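Local structure of bacterial leucyl aminopeptidase (Legionella pneumophila, 6ESL) at residues 280-285 and 332-337; 203-208 and 249-254. The protein probably removes amino acids from the N-termini of peptides as a secreted zinc aminopeptidase, with a role in nutrient acquisition during intracellular infection of amoebas. One frame throughout, in Å; residues are numbered along the deposited sequence.

Interaction 1: 280-285 and 332-337; sequences VVQFDM and GCSDHA. With ZN (zinc ion), chain F.
The amide of Q282 meets two flat groups, the carboxylate of D335 and the ring of H336. The amide and carboxylate planes stand 85° apart, nearly perpendicular, whereas the amide is less steeply turned against the ring. The ring, itself stacked with that of F348, receives Q282 at its edge, near its own plane, where CG of Q282 lies 3.9 Å from ND1 of H336; behind this, the CB atoms of Q282 and H336 touch at 3.8 Å.

The amide nitrogen does the polar work. NE2 of Q282 gives a hydrogen bond to OG of S334 (2.9 Å), with the acceptor tilted 22° from the amide plane, and a weak, bent one to OD2 of D335 (3.0 Å). With CG anti to the backbone N and a bend at chi2, the Q282 chain carries its amide toward S334 and D335 and brings NE2 within hydrogen-bonding distance of both oxygens. The other carboxylate oxygen of D335, OD1, makes a weak hydrogen bond to OG of S263.

OG of S334 accepts from Q282 and donates to OD2 of D284, 2.9 Å away. That oxygen is met on its anti side, and the hydroxyl stands 31° out of the carboxylate plane. The same carboxylate grips the zinc ion with both oxygens, OD1 at 2.4 Å and OD2 at 2.5 Å, and a water follows at 2.2 Å from the metal. S334 is therefore a second-shell residue that probably helps to fix the rotation of the D284 carboxylate, with Q282 orienting the serine in turn.

H209 and D222 complete the protein ligands of this zinc, and D222 also reaches the second metal together with E257. A carboxylate-bridged zinc pair, with a ligand supplied just beyond the C-terminal end of a central strand, is characteristic of the M28 aminopeptidase active site.

Interaction 2: 203-208 and 249-254; sequences AIVIGA and YFIWYA
Strands 203-209 and 248-253, joined through helix 220-239, form a beta-alpha-beta unit in the mixed central sheet of the M28 peptidase domain. The two run parallel, their segment axes 28° apart and 4.7 Å at closest approach. V205 pairs with Y249, I206 with F250, G207 with I251 and A208 with W252.

Five backbone hydrogen bonds alternate in direction along the pair. The first runs from N of Y249 to O of I204 (2.7 Å), and the last from N of Y253 to O of A208 (2.8 Å).

On the V205 side, its CG1 meets CD1 of I251 at 3.7 Å, and CB of A203 sits in plane at the edge of the Y249 ring, 3.5 Å from CE1. On the reverse side, I206 and F250 lie side by side and point the same way. CD1 of I206 rests 4.0 Å above one face of the F250 ring, offset toward its rim; NE1 of W252 on this side is hydrogen-bonded to the backbone O of S227 in the crossover helix. CA of G207 lies 4.0 Å from CE2 of Y253, whose CD2 comes to 3.2 Å from O of A208.

The backbone bonds thus fix the parallel register, while the two faces are packed mainly by apolar side chains.

Both contacts are buried and reach the same sheet, interaction 1 through 280-285 alone; in it strand 203-209 lies between 248-253 and 277-282. Probable hydrogen bonds from N of F283 to O of G207 (2.8 Å) and from N of G207 to O of V281 (3.0 Å) join them. Their chemistry diverges with position: interaction 2 runs along the sheet interior through regular backbone bonds and apolar side chains, whereas interaction 1, at a strand's C-terminal end, relies on side-chain polar bonds leading to zinc. It also covers less surface, 229 against 503 Å². Y253 touches both contacts, its ring packing against D335 and Q282, with CD2 3.2 Å from OD2 of D335.

Interaction 1: 280-285 and 332-337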
loop_
_atom_site.group_PDB
_atom_site.type_symbol
_atom_site.label_atom_id
_atom_site.label_comp_id
_atom_site.label_asym_id
_atom_site.label_seq_id
_atom_site.Cartn_x
_atom_site.Cartn_y
_atom_site.Cartn_z
ATOM N N VAL B 280 -15.029 4.052 -0.707
ATOM C CA VAL B 280 -15.188 4.950 -1.845
ATOM C C VAL B 280 -14.169 4.601 -2.958
ATOM O O VAL B 280 -12.976 4.351 -2.661
ATOM C CB VAL B 280 -14.952 6.392 -1.368
ATOM C CG1 VAL B 280 -15.153 7.347 -2.483
ATOM C CG2 VAL B 280 -15.919 6.695 -0.243
ATOM N N VAL B 281 -14.599 4.609 -4.223
ATOM C CA VAL B 281 -13.668 4.591 -5.322
ATOM C C VAL B 281 -13.925 5.833 -6.189
ATOM O O VAL B 281 -15.104 6.327 -6.295
ATOM C CB VAL B 281 -13.736 3.266 -6.139
ATOM C CG1 VAL B 281 -15.108 3.030 -6.715
ATOM C CG2 VAL B 281 -12.688 3.159 -7.236
ATOM N N GLN B 282 -12.859 6.338 -6.777
ATOM C CA GLN B 282 -12.909 7.451 -7.691
ATOM C C GLN B 282 -12.421 7.028 -9.077
ATOM O O GLN B 282 -11.318 6.451 -9.234
ATOM C CB GLN B 282 -12.065 8.595 -7.141
ATOM C CG GLN B 282 -11.815 9.807 -8.042
ATOM C CD GLN B 282 -13.050 10.638 -8.282
ATOM O OE1 GLN B 282 -14.137 10.338 -7.760
ATOM N NE2 GLN B 282 -12.868 11.760 -9.003
ATOM N N PHE B 283 -13.223 7.381 -10.072
ATOM C CA PHE B 283 -12.857 7.216 -11.508
ATOM C C PHE B 283 -12.610 8.555 -12.164
ATOM O O PHE B 283 -13.595 9.327 -12.464
ATOM C CB PHE B 283 -13.913 6.396 -12.226
ATOM C CG PHE B 283 -13.991 4.991 -11.757
ATOM C CD1 PHE B 283 -13.166 3.996 -12.320
ATOM C CD2 PHE B 283 -14.825 4.631 -10.756
ATOM C CE1 PHE B 283 -13.196 2.685 -11.848
ATOM C CE2 PHE B 283 -14.904 3.338 -10.326
ATOM C CZ PHE B 283 -14.020 2.381 -10.837
ATOM N N ASP B 284 -11.322 8.860 -12.268
ATOM C CA ASP B 284 -10.846 10.050 -12.918
ATOM C C ASP B 284 -9.853 9.612 -13.981
ATOM O O ASP B 284 -8.709 9.257 -13.694
ATOM C CB ASP B 284 -10.159 10.974 -11.913
ATOM C CG ASP B 284 -9.647 12.250 -12.551
ATOM O OD1 ASP B 284 -9.827 12.418 -13.776
ATOM O OD2 ASP B 284 -9.062 13.086 -11.829
ATOM N N MET B 285 -10.324 9.649 -15.215
ATOM C CA MET B 285 -9.554 9.349 -16.410
ATOM C C MET B 285 -9.455 7.821 -16.545
ATOM O O MET B 285 -8.694 7.099 -15.847
ATOM C CB MET B 285 -8.217 10.071 -16.546
ATOM C CG MET B 285 -8.328 11.548 -16.315
ATOM S SD MET B 285 -6.837 12.491 -16.502
ATOM C CE MET B 285 -5.702 11.681 -15.384
ATOM N N GLY B 332 -4.297 17.007 -3.656
ATOM C CA GLY B 332 -5.449 17.521 -4.360
ATOM C C GLY B 332 -5.665 16.890 -5.721
ATOM O O GLY B 332 -6.078 17.515 -6.641
ATOM N N CYS B 333 -5.312 15.615 -5.840
ATOM C CA CYS B 333 -5.255 14.973 -7.148
ATOM C C CYS B 333 -6.648 14.866 -7.758
ATOM O O CYS B 333 -6.910 15.383 -8.845
ATOM C CB CYS B 333 -4.620 13.585 -7.038
ATOM S SG CYS B 333 -4.485 12.699 -8.608
ATOM N N SER B 334 -7.533 14.189 -7.038
ATOM C CA SER B 334 -8.915 14.036 -7.424
ATOM C C SER B 334 -9.795 13.807 -6.219
ATOM O O SER B 334 -9.351 13.859 -5.091
ATOM C CB SER B 334 -9.077 12.881 -8.408
ATOM O OG SER B 334 -10.228 12.988 -9.174
ATOM N N ASP B 335 -11.068 13.549 -6.482
ATOM C CA ASP B 335 -12.099 13.585 -5.443
ATOM C C ASP B 335 -11.979 12.539 -4.322
ATOM O O ASP B 335 -12.485 12.758 -3.234
ATOM C CB ASP B 335 -13.538 13.577 -6.071
ATOM C CG ASP B 335 -13.723 14.705 -6.979
ATOM O OD1 ASP B 335 -13.712 15.853 -6.466
ATOM O OD2 ASP B 335 -13.969 14.408 -8.219
ATOM N N HIS B 336 -11.240 11.456 -4.546
ATOM C CA HIS B 336 -10.984 10.517 -3.466
ATOM C C HIS B 336 -10.328 11.196 -2.289
ATOM O O HIS B 336 -10.556 10.773 -1.136
ATOM C CB HIS B 336 -10.093 9.381 -3.957
ATOM C CG HIS B 336 -8.805 9.857 -4.534
ATOM N ND1 HIS B 336 -8.743 10.508 -5.774
ATOM C CD2 HIS B 336 -7.527 9.819 -4.035
ATOM C CE1 HIS B 336 -7.454 10.852 -5.968
ATOM N NE2 HIS B 336 -6.711 10.448 -4.921
ATOM N N ALA B 337 -9.587 12.270 -2.527
ATOM C CA ALA B 337 -8.865 12.938 -1.456
ATOM C C ALA B 337 -9.780 13.540 -0.418
ATOM O O ALA B 337 -9.428 13.625 0.765
ATOM C CB ALA B 337 -7.885 13.992 -2.010
HETATM ZN ZN ZN F . -9.953 14.778 -13.511
HETATM O O HOH W 1 -7.832 14.293 -13.743
#

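Interaction 2: 203-208 and 249-254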
loop_
_atom_site.group_PDB
_atom_site.type_symbol
_atom_site.label_atom_id
_atom_site.label_comp_id
_atom_site.label_asym_id
_atom_site.label_seq_id
_atom_site.Cartn_x
_atom_site.Cartn_y
_atom_site.Cartn_z
ATOM N N ALA B 203 -22.322 2.879 3.522
ATOM C CA ALA B 203 -22.519 2.772 2.068
ATOM C C ALA B 203 -21.231 2.486 1.279
ATOM O O ALA B 203 -20.115 2.672 1.790
ATOM C CB ALA B 203 -23.141 4.037 1.539
ATOM N N ILE B 204 -21.429 2.199 0.005
ATOM C CA ILE B 204 -20.370 2.004 -0.954
ATOM C C ILE B 204 -20.543 3.134 -1.945
ATOM O O ILE B 204 -21.591 3.295 -2.493
ATOM C CB ILE B 204 -20.521 0.695 -1.727
ATOM C CG1 ILE B 204 -20.315 -0.515 -0.848
ATOM C CG2 ILE B 204 -19.549 0.625 -2.868
ATOM C CD1 ILE B 204 -19.217 -0.382 0.169
ATOM N N VAL B 205 -19.504 3.897 -2.206
ATOM C CA VAL B 205 -19.605 5.026 -3.104
ATOM C C VAL B 205 -18.710 4.928 -4.354
ATOM O O VAL B 205 -17.578 4.600 -4.231
ATOM C CB VAL B 205 -19.239 6.315 -2.370
ATOM C CG1 VAL B 205 -19.274 7.502 -3.276
ATOM C CG2 VAL B 205 -20.025 6.513 -1.101
ATOM N N ILE B 206 -19.247 5.209 -5.531
ATOM C CA ILE B 206 -18.515 5.221 -6.768
ATOM C C ILE B 206 -18.662 6.580 -7.372
ATOM O O ILE B 206 -19.748 7.000 -7.625
ATOM C CB ILE B 206 -19.058 4.173 -7.742
ATOM C CG1 ILE B 206 -18.848 2.774 -7.220
ATOM C CG2 ILE B 206 -18.400 4.280 -9.090
ATOM C CD1 ILE B 206 -20.066 2.179 -6.594
ATOM N N GLY B 207 -17.559 7.243 -7.669
ATOM C CA GLY B 207 -17.599 8.592 -8.183
ATOM C C GLY B 207 -16.779 8.893 -9.396
ATOM O O GLY B 207 -15.871 8.113 -9.768
ATOM N N ALA B 208 -17.021 10.082 -9.919
ATOM C CA ALA B 208 -16.305 10.695 -11.045
ATOM C C ALA B 208 -16.660 12.196 -10.978
ATOM O O ALA B 208 -17.659 12.557 -10.318
ATOM C CB ALA B 208 -16.861 10.109 -12.378
ATOM N N TYR B 249 -23.855 4.235 -3.686
ATOM C CA TYR B 249 -24.034 5.560 -4.279
ATOM C C TYR B 249 -23.211 5.700 -5.564
ATOM O O TYR B 249 -22.047 5.388 -5.600
ATOM C CB TYR B 249 -23.710 6.699 -3.284
ATOM C CG TYR B 249 -24.638 6.903 -2.090
ATOM C CD1 TYR B 249 -24.433 6.242 -0.927
ATOM C CD2 TYR B 249 -25.680 7.883 -2.132
ATOM C CE1 TYR B 249 -25.263 6.456 0.198
ATOM C CE2 TYR B 249 -26.508 8.120 -1.049
ATOM C CZ TYR B 249 -26.288 7.414 0.119
ATOM O OH TYR B 249 -27.028 7.659 1.231
ATOM N N PHE B 250 -23.820 6.251 -6.567
ATOM C CA PHE B 250 -23.140 6.791 -7.704
ATOM C C PHE B 250 -23.147 8.306 -7.695
ATOM O O PHE B 250 -24.172 8.907 -7.645
ATOM C CB PHE B 250 -23.635 6.228 -9.058
ATOM C CG PHE B 250 -23.319 4.780 -9.246
ATOM C CD1 PHE B 250 -24.208 3.804 -8.730
ATOM C CD2 PHE B 250 -22.187 4.342 -9.980
ATOM C CE1 PHE B 250 -23.921 2.433 -8.921
ATOM C CE2 PHE B 250 -21.903 2.995 -10.182
ATOM C CZ PHE B 250 -22.753 2.045 -9.639
ATOM N N ILE B 251 -21.949 8.930 -7.751
ATOM C CA ILE B 251 -21.857 10.348 -7.548
ATOM C C ILE B 251 -21.063 10.988 -8.658
ATOM O O ILE B 251 -19.951 10.550 -8.922
ATOM C CB ILE B 251 -21.212 10.654 -6.158
ATOM C CG1 ILE B 251 -21.939 9.880 -5.071
ATOM C CG2 ILE B 251 -21.255 12.169 -5.894
ATOM C CD1 ILE B 251 -21.674 10.266 -3.629
ATOM N N TRP B 252 -21.579 12.080 -9.233
ATOM C CA TRP B 252 -20.858 12.878 -10.162
ATOM C C TRP B 252 -20.591 14.234 -9.509
ATOM O O TRP B 252 -21.499 15.024 -9.335
ATOM C CB TRP B 252 -21.569 13.047 -11.450
ATOM C CG TRP B 252 -21.709 11.725 -12.288
ATOM C CD1 TRP B 252 -20.933 11.331 -13.323
ATOM C CD2 TRP B 252 -22.656 10.655 -12.083
ATOM N NE1 TRP B 252 -21.331 10.107 -13.796
ATOM C CE2 TRP B 252 -22.383 9.672 -13.055
ATOM C CE3 TRP B 252 -23.702 10.422 -11.161
ATOM C CZ2 TRP B 252 -23.160 8.480 -13.164
ATOM C CZ3 TRP B 252 -24.439 9.203 -11.266
ATOM C CH2 TRP B 252 -24.162 8.272 -12.248
ATOM N N TYR B 253 -19.315 14.511 -9.174
ATOM C CA TYR B 253 -19.021 15.692 -8.442
ATOM C C TYR B 253 -18.917 16.905 -9.354
ATOM O O TYR B 253 -18.389 16.796 -10.412
ATOM C CB TYR B 253 -17.641 15.535 -7.715
ATOM C CG TYR B 253 -17.553 14.324 -6.887
ATOM C CD1 TYR B 253 -18.233 14.256 -5.624
ATOM C CD2 TYR B 253 -16.769 13.246 -7.274
ATOM C CE1 TYR B 253 -18.078 13.149 -4.800
ATOM C CE2 TYR B 253 -16.708 12.084 -6.509
ATOM C CZ TYR B 253 -17.337 12.049 -5.282
ATOM O OH TYR B 253 -17.227 10.928 -4.522
ATOM N N ALA B 254 -19.393 18.046 -8.872
ATOM C CA ALA B 254 -19.182 19.328 -9.483
ATOM C C ALA B 254 -17.793 19.868 -9.126
ATOM O O ALA B 254 -17.239 19.524 -8.059
ATOM C CB ALA B 254 -20.215 20.310 -8.911
#